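Local coordinates for protein citrate synthase (Pyrobaculum aerophilum, PDB 2IBP) that probably catalyses the condensation of oxaloacetate with acetyl-CoA and water to citrate and CoA, a reaction of the tricarboxylic acid cycle, at residues A252-M255 with A256-Y260; L261-T265 with P266-K270; S60-E63 with E64-L68. All blocks are in the same frame, centred on the assembly; numbering follows the deposited sequence. Where two conformers were deposited one is given.

How the contacts relate
Along the chain contact 3 comes first, on helix 62-71, followed much later by contact 1 and then contact 2, which adjoin in sequence and share helix 252-263. The centres of contacts 1 and 2 lie about 13 Å apart: one occupies the first turns of that helix, beside the predicted active-site residue Asp346, the other its end and the turn leading toward helix 269-276 at the surface. Contact 3 shares no helix with the other two; its centre is about 28 Å from that of contact 1 and 37 Å from that of contact 2. It lies at the dimer interface and is the one of the three that touches the second subunit.

Contact 1 of 3, residues A252-M255 with A256-Y260; sequences ANEM and AVRNY
Ala256 begins the second run by giving its N-H to Ala252 O, 2.8 Å away; its small methyl suits the buried side of the helix. At Val257 the bond from N to Asn253 O is weak, 3.3 Å, while the branched side chain packs on Ile351 and Tyr354 of helix 349-356. Arg258 carries the contact. Its N bonds almost straight to Glu254 O at 3.0 Å, and its extended side chain runs alongside that of Glu254, both pointing the same way; a long, exposed arginine can reach one turn back along the helix to the carboxylate. With chi1 at 163°, Glu254 sends CG away from its own N and on toward the guanidinium, whose edge closes a salt bridge: NE lies 2.8 Å from Glu254 OE2 and NH2 3.2 Å from the same oxygen. NE takes the anti lone pair, whereas NH2 meets OE2 out of the carboxylate plane, the two flat groups being turned 43° apart. With an alanine at Glu254, the guanidinium would probably lose its charged mate and could turn more freely. Asn259 N, finally, reaches Met255 O at 2.8 Å. This is an i to i+4 Glu-Arg salt bridge on the outer side of an amphipathic helix. On its inner side Tyr260 packs on helix 319-332, and its first residue, Ala252, touches Asp346, predicted to be part of the citrate synthase active site.

Contact 2 of 3, residues L261-T265 with P266-K270; sequences LEIGT and PAKAK
The end of helix 252-263 and the ST turn that follows it make up this contact, on the way to helix 269-276. Ile263 is the last helical residue; after it Gly264 takes a positive phi of 73°, a backbone shape that a residue without a side chain adopts with least strain. Lys268 comes back to the helix end: its chain, extended beyond CG, carries NZ to Ile263 O at 2.9 Å, in the carbonyl plane and on a lone pair. On the way the lysine methylenes slide past Ile263, with CD 4.0 Å from Ile263 CG2, and cross Thr265 at about a right angle, where Thr265 CG2 lies 3.5 Å from Lys268 CG. Thr265 serves the turn with both its oxygens. Its chi1 of 170° puts OG1 beside its own carbonyl carbon, from where it accepts from Ala267 N at 3.2 Å, the bond that defines the ST turn. Its backbone O accepts from Lys268 N at 3.1 Å, the donor standing well above the carbonyl plane. Pro266, between Thr265 and Ala267 in the turn, suits its place because its ring fixes phi near the value the turn needs and the residue has no N-H to satisfy; it also packs on Ala325 of helix 319-332. Threonine therefore supplies a polar arm for the turn and a methyl for the lysine chain. The ammonium group meets a carbonyl at the C-terminal end of a helix, where its positive charge would probably be favoured by the helix dipole.

Contact 3 of 3, residues S60-E63 with E64-L68; sequences STYE and EVSYL
Thr61 OG1 caps helix 62-71 by accepting from Glu64 N at 3.1 Å; a chi1 of 58° turns this short-armed hydroxyl to the N-H of the first turn. Just before it, Ser60 OG donates to Glu64 OE1, 2.5 Å away, on the anti lone pair. Glu64 CG is anti to its backbone N (chi1 -171°) and the chain runs on extended, which carries OE1 to the serine. OE1 also bonds to Tyr403 OH, and OE2 forms a salt bridge with Arg409, both of the second subunit, which probably helps to balance the charge of this buried carboxylate. Regular i to i+4 backbone bonds follow, from Val65 N to Thr61 O (2.8 Å) and from Ser66 N to Tyr62 O (2.7 Å). The arrangement is an N-capped first turn of helix 62-71, brought against the dimer partner. Ser66 OG lies 2.9 Å from both Tyr62 O and Glu63 O, and its single proton cannot be assigned to one carbonyl; separately, it is hydrogen-bonded to Tyr83 OH. In a CH-pi contact Ser66 CB lies over one face of the Tyr62 ring, 4.2 Å from the centroid and 15° off the normal; a small serine leaves little bulk there beyond CB. The tyrosine OH reaches Ser370 O. Val65 packs on Ile209.

Contact 1 of 3, residues A252-M255 with A256-Y260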
# COMPACT_ATOMS: atom_id res chain seq x y z
N ALA A 252 -3.11 -1.33 20.39
CA ALA A 252 -2.88 -1.97 21.67
C ALA A 252 -2.47 -0.99 22.78
O ALA A 252 -2.94 -1.11 23.91
CB ALA A 252 -1.85 -3.09 21.53
N ASN A 253 -1.62 -0.02 22.46
CA ASN A 253 -1.19 0.89 23.52
C ASN A 253 -2.32 1.80 23.98
O ASN A 253 -2.42 2.12 25.16
CB ASN A 253 0.14 1.62 23.23
CG ASN A 253 0.05 2.66 22.13
OD1 ASN A 253 -0.91 2.71 21.36
ND2 ASN A 253 1.09 3.49 22.04
N GLU A 254 -3.22 2.14 23.05
CA GLU A 254 -4.41 2.90 23.38
C GLU A 254 -5.35 2.03 24.22
O GLU A 254 -5.87 2.46 25.24
CB GLU A 254 -5.15 3.35 22.12
CG GLU A 254 -6.59 3.77 22.40
CD GLU A 254 -7.40 4.15 21.17
OE1 GLU A 254 -6.82 4.26 20.07
OE2 GLU A 254 -8.63 4.35 21.30
N MET A 255 -5.57 0.79 23.78
CA MET A 255 -6.49 -0.09 24.49
C MET A 255 -5.99 -0.43 25.88
O MET A 255 -6.80 -0.56 26.82
CB MET A 255 -6.80 -1.35 23.68
CG MET A 255 -7.46 -1.05 22.32
SD MET A 255 -8.81 0.15 22.41
CE MET A 255 -9.84 -0.56 23.70
N ALA A 256 -4.67 -0.55 26.04
CA ALA A 256 -4.10 -0.81 27.37
C ALA A 256 -4.49 0.32 28.31
O ALA A 256 -4.97 0.08 29.42
CB ALA A 256 -2.58 -0.93 27.28
N VAL A 257 -4.31 1.57 27.86
CA VAL A 257 -4.66 2.74 28.67
C VAL A 257 -6.15 2.80 28.99
O VAL A 257 -6.53 3.01 30.14
CB VAL A 257 -4.17 4.05 28.04
CG1 VAL A 257 -4.81 5.26 28.71
CG2 VAL A 257 -2.65 4.12 28.14
N ARG A 258 -7.00 2.62 27.99
CA ARG A 258 -8.44 2.59 28.24
C ARG A 258 -8.77 1.50 29.27
O ARG A 258 -9.65 1.69 30.09
CB ARG A 258 -9.21 2.31 26.96
CG ARG A 258 -9.15 3.44 25.96
CD ARG A 258 -9.99 3.09 24.76
NE ARG A 258 -10.02 4.15 23.77
CZ ARG A 258 -10.86 5.18 23.79
NH1 ARG A 258 -11.72 5.34 24.79
NH2 ARG A 258 -10.84 6.06 22.80
N ASN A 259 -8.11 0.35 29.18
CA ASN A 259 -8.33 -0.73 30.13
C ASN A 259 -7.90 -0.34 31.52
O ASN A 259 -8.59 -0.67 32.50
CB ASN A 259 -7.60 -2.00 29.72
CG ASN A 259 -8.26 -2.71 28.55
OD1 ASN A 259 -9.37 -2.35 28.14
ND2 ASN A 259 -7.63 -3.78 28.08
N TYR A 260 -6.74 0.31 31.64
CA TYR A 260 -6.28 0.73 32.96
C TYR A 260 -7.29 1.70 33.55
O TYR A 260 -7.57 1.65 34.74
CB TYR A 260 -4.88 1.37 32.94
CG TYR A 260 -3.78 0.49 32.36
CD1 TYR A 260 -3.71 -0.86 32.68
CD2 TYR A 260 -2.75 1.04 31.59
CE1 TYR A 260 -2.68 -1.67 32.18
CE2 TYR A 260 -1.74 0.24 31.07
CZ TYR A 260 -1.71 -1.10 31.37
OH TYR A 260 -0.72 -1.91 30.85

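Contact 2 of 3, residues L261-T265 with P266-K270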
# COMPACT_ATOMS: atom_id res chain seq x y z
N LEU A 261 -7.82 2.60 32.72
CA LEU A 261 -8.81 3.56 33.21
C LEU A 261 -10.06 2.85 33.73
O LEU A 261 -10.63 3.24 34.75
CB LEU A 261 -9.19 4.56 32.12
CG LEU A 261 -8.09 5.56 31.78
CD1 LEU A 261 -8.45 6.31 30.50
CD2 LEU A 261 -7.83 6.54 32.94
N GLU A 262 -10.48 1.81 33.02
CA GLU A 262 -11.67 1.05 33.42
C GLU A 262 -11.42 0.26 34.70
O GLU A 262 -12.25 0.25 35.61
CB GLU A 262 -12.09 0.09 32.31
CG GLU A 262 -13.39 -0.66 32.58
CD GLU A 262 -13.81 -1.54 31.42
OE1 GLU A 262 -13.02 -1.70 30.47
OE2 GLU A 262 -14.95 -2.07 31.46
N ILE A 263 -10.23 -0.33 34.80
CA ILE A 263 -9.84 -1.11 35.98
C ILE A 263 -9.89 -0.20 37.22
O ILE A 263 -10.48 -0.56 38.25
CB ILE A 263 -8.44 -1.72 35.78
CG1 ILE A 263 -8.53 -2.83 34.73
CG2 ILE A 263 -7.89 -2.30 37.11
CD1 ILE A 263 -7.18 -3.32 34.24
N GLY A 264 -9.29 0.98 37.10
CA GLY A 264 -9.38 2.02 38.12
C GLY A 264 -8.59 1.83 39.40
O GLY A 264 -8.07 2.80 39.95
N THR A 265 -8.48 0.60 39.86
CA THR A 265 -7.80 0.32 41.11
C THR A 265 -6.74 -0.77 40.96
O THR A 265 -7.02 -1.85 40.47
CB THR A 265 -8.78 -0.10 42.23
OG1 THR A 265 -8.05 -0.59 43.36
CG2 THR A 265 -9.71 -1.17 41.77
N PRO A 266 -5.49 -0.46 41.36
CA PRO A 266 -4.42 -1.46 41.32
C PRO A 266 -4.73 -2.73 42.13
O PRO A 266 -4.11 -3.77 41.89
CB PRO A 266 -3.22 -0.72 41.92
CG PRO A 266 -3.53 0.72 41.74
CD PRO A 266 -5.01 0.86 41.80
N ALA A 267 -5.62 -2.61 43.13
CA ALA A 267 -6.02 -3.75 43.96
C ALA A 267 -6.57 -4.93 43.14
O ALA A 267 -6.54 -6.08 43.59
CB ALA A 267 -7.06 -3.30 44.98
N LYS A 268 -7.08 -4.63 41.94
CA LYS A 268 -7.63 -5.65 41.07
C LYS A 268 -6.58 -6.42 40.27
O LYS A 268 -6.90 -7.42 39.63
CB LYS A 268 -8.61 -5.05 40.10
CG LYS A 268 -9.89 -4.51 40.68
CD LYS A 268 -10.65 -3.85 39.56
CE LYS A 268 -11.96 -3.27 39.95
NZ LYS A 268 -12.54 -2.57 38.76
N ALA A 269 -5.32 -6.00 40.35
CA ALA A 269 -4.27 -6.64 39.56
C ALA A 269 -4.22 -8.16 39.72
O ALA A 269 -4.18 -8.91 38.73
CB ALA A 269 -2.93 -6.02 39.89
N LYS A 270 -4.25 -8.65 40.95
CA LYS A 270 -4.15 -10.07 41.17
C LYS A 270 -5.30 -10.85 40.54
O LYS A 270 -5.08 -11.85 39.86
CB LYS A 270 -4.02 -10.39 42.66
CG LYS A 270 -3.57 -11.82 42.91
CD LYS A 270 -3.10 -12.01 44.36
CE LYS A 270 -2.59 -13.43 44.61
NZ LYS A 270 -2.06 -13.59 45.99

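Contact 3 of 3, residues S60-E63 with E64-L68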
# COMPACT_ATOMS: atom_id res chain seq x y z
N SER A 60 21.85 7.81 22.55
CA SER A 60 21.57 8.45 21.30
C SER A 60 20.30 9.31 21.34
O SER A 60 19.74 9.60 22.41
CB SER A 60 21.55 7.39 20.20
OG SER A 60 21.62 7.95 18.92
N THR A 61 19.90 9.77 20.17
CA THR A 61 18.73 10.62 19.97
C THR A 61 18.05 10.11 18.70
O THR A 61 18.65 9.37 17.91
CB THR A 61 19.16 12.06 19.68
OG1 THR A 61 20.01 12.10 18.52
CG2 THR A 61 19.92 12.65 20.88
N TYR A 62 16.82 10.53 18.44
CA TYR A 62 16.18 10.07 17.22
C TYR A 62 16.92 10.58 15.99
O TYR A 62 17.02 9.87 14.99
CB TYR A 62 14.72 10.46 17.14
CG TYR A 62 14.03 9.85 15.94
CD1 TYR A 62 13.81 8.49 15.87
CD2 TYR A 62 13.64 10.63 14.88
CE1 TYR A 62 13.16 7.92 14.77
CE2 TYR A 62 12.96 10.09 13.81
CZ TYR A 62 12.72 8.73 13.76
OH TYR A 62 12.08 8.23 12.65
N GLU A 63 17.48 11.78 16.06
CA GLU A 63 18.24 12.28 14.92
C GLU A 63 19.38 11.32 14.60
O GLU A 63 19.54 10.91 13.46
CB GLU A 63 18.81 13.67 15.17
CG GLU A 63 17.75 14.80 15.26
CD GLU A 63 17.16 15.00 16.65
OE1 GLU A 63 17.15 14.06 17.47
OE2 GLU A 63 16.67 16.13 16.90
N GLU A 64 20.14 10.94 15.61
CA GLU A 64 21.28 10.05 15.38
C GLU A 64 20.86 8.63 15.02
O GLU A 64 21.46 8.00 14.15
CB GLU A 64 22.20 10.05 16.60
CG GLU A 64 23.50 9.33 16.38
CD GLU A 64 24.38 9.39 17.61
OE1 GLU A 64 24.01 8.77 18.63
OE2 GLU A 64 25.48 10.01 17.52
N VAL A 65 19.83 8.11 15.69
CA VAL A 65 19.35 6.78 15.40
C VAL A 65 18.76 6.71 14.00
O VAL A 65 18.93 5.71 13.30
CB VAL A 65 18.33 6.32 16.46
CG1 VAL A 65 17.56 5.10 15.99
CG2 VAL A 65 19.05 6.08 17.78
N SER A 66 18.05 7.76 13.58
CA SER A 66 17.47 7.77 12.24
C SER A 66 18.59 7.77 11.20
O SER A 66 18.52 7.07 10.18
CB SER A 66 16.47 8.91 12.05
OG SER A 66 17.05 10.20 12.13
N TYR A 67 19.66 8.52 11.48
CA TYR A 67 20.81 8.53 10.58
C TYR A 67 21.35 7.10 10.47
O TYR A 67 21.61 6.61 9.38
CB TYR A 67 21.92 9.45 11.11
CG TYR A 67 23.10 9.58 10.17
CD1 TYR A 67 23.24 10.70 9.36
CD2 TYR A 67 24.03 8.55 10.03
CE1 TYR A 67 24.28 10.82 8.45
CE2 TYR A 67 25.08 8.66 9.13
CZ TYR A 67 25.20 9.79 8.35
OH TYR A 67 26.27 9.90 7.47
N LEU A 68 21.57 6.48 11.63
CA LEU A 68 22.05 5.12 11.71
C LEU A 68 21.19 4.15 10.89
O LEU A 68 21.69 3.37 10.10
CB LEU A 68 22.09 4.69 13.16
CG LEU A 68 22.43 3.23 13.43
CD1 LEU A 68 23.83 2.86 12.92
CD2 LEU A 68 22.31 2.93 14.92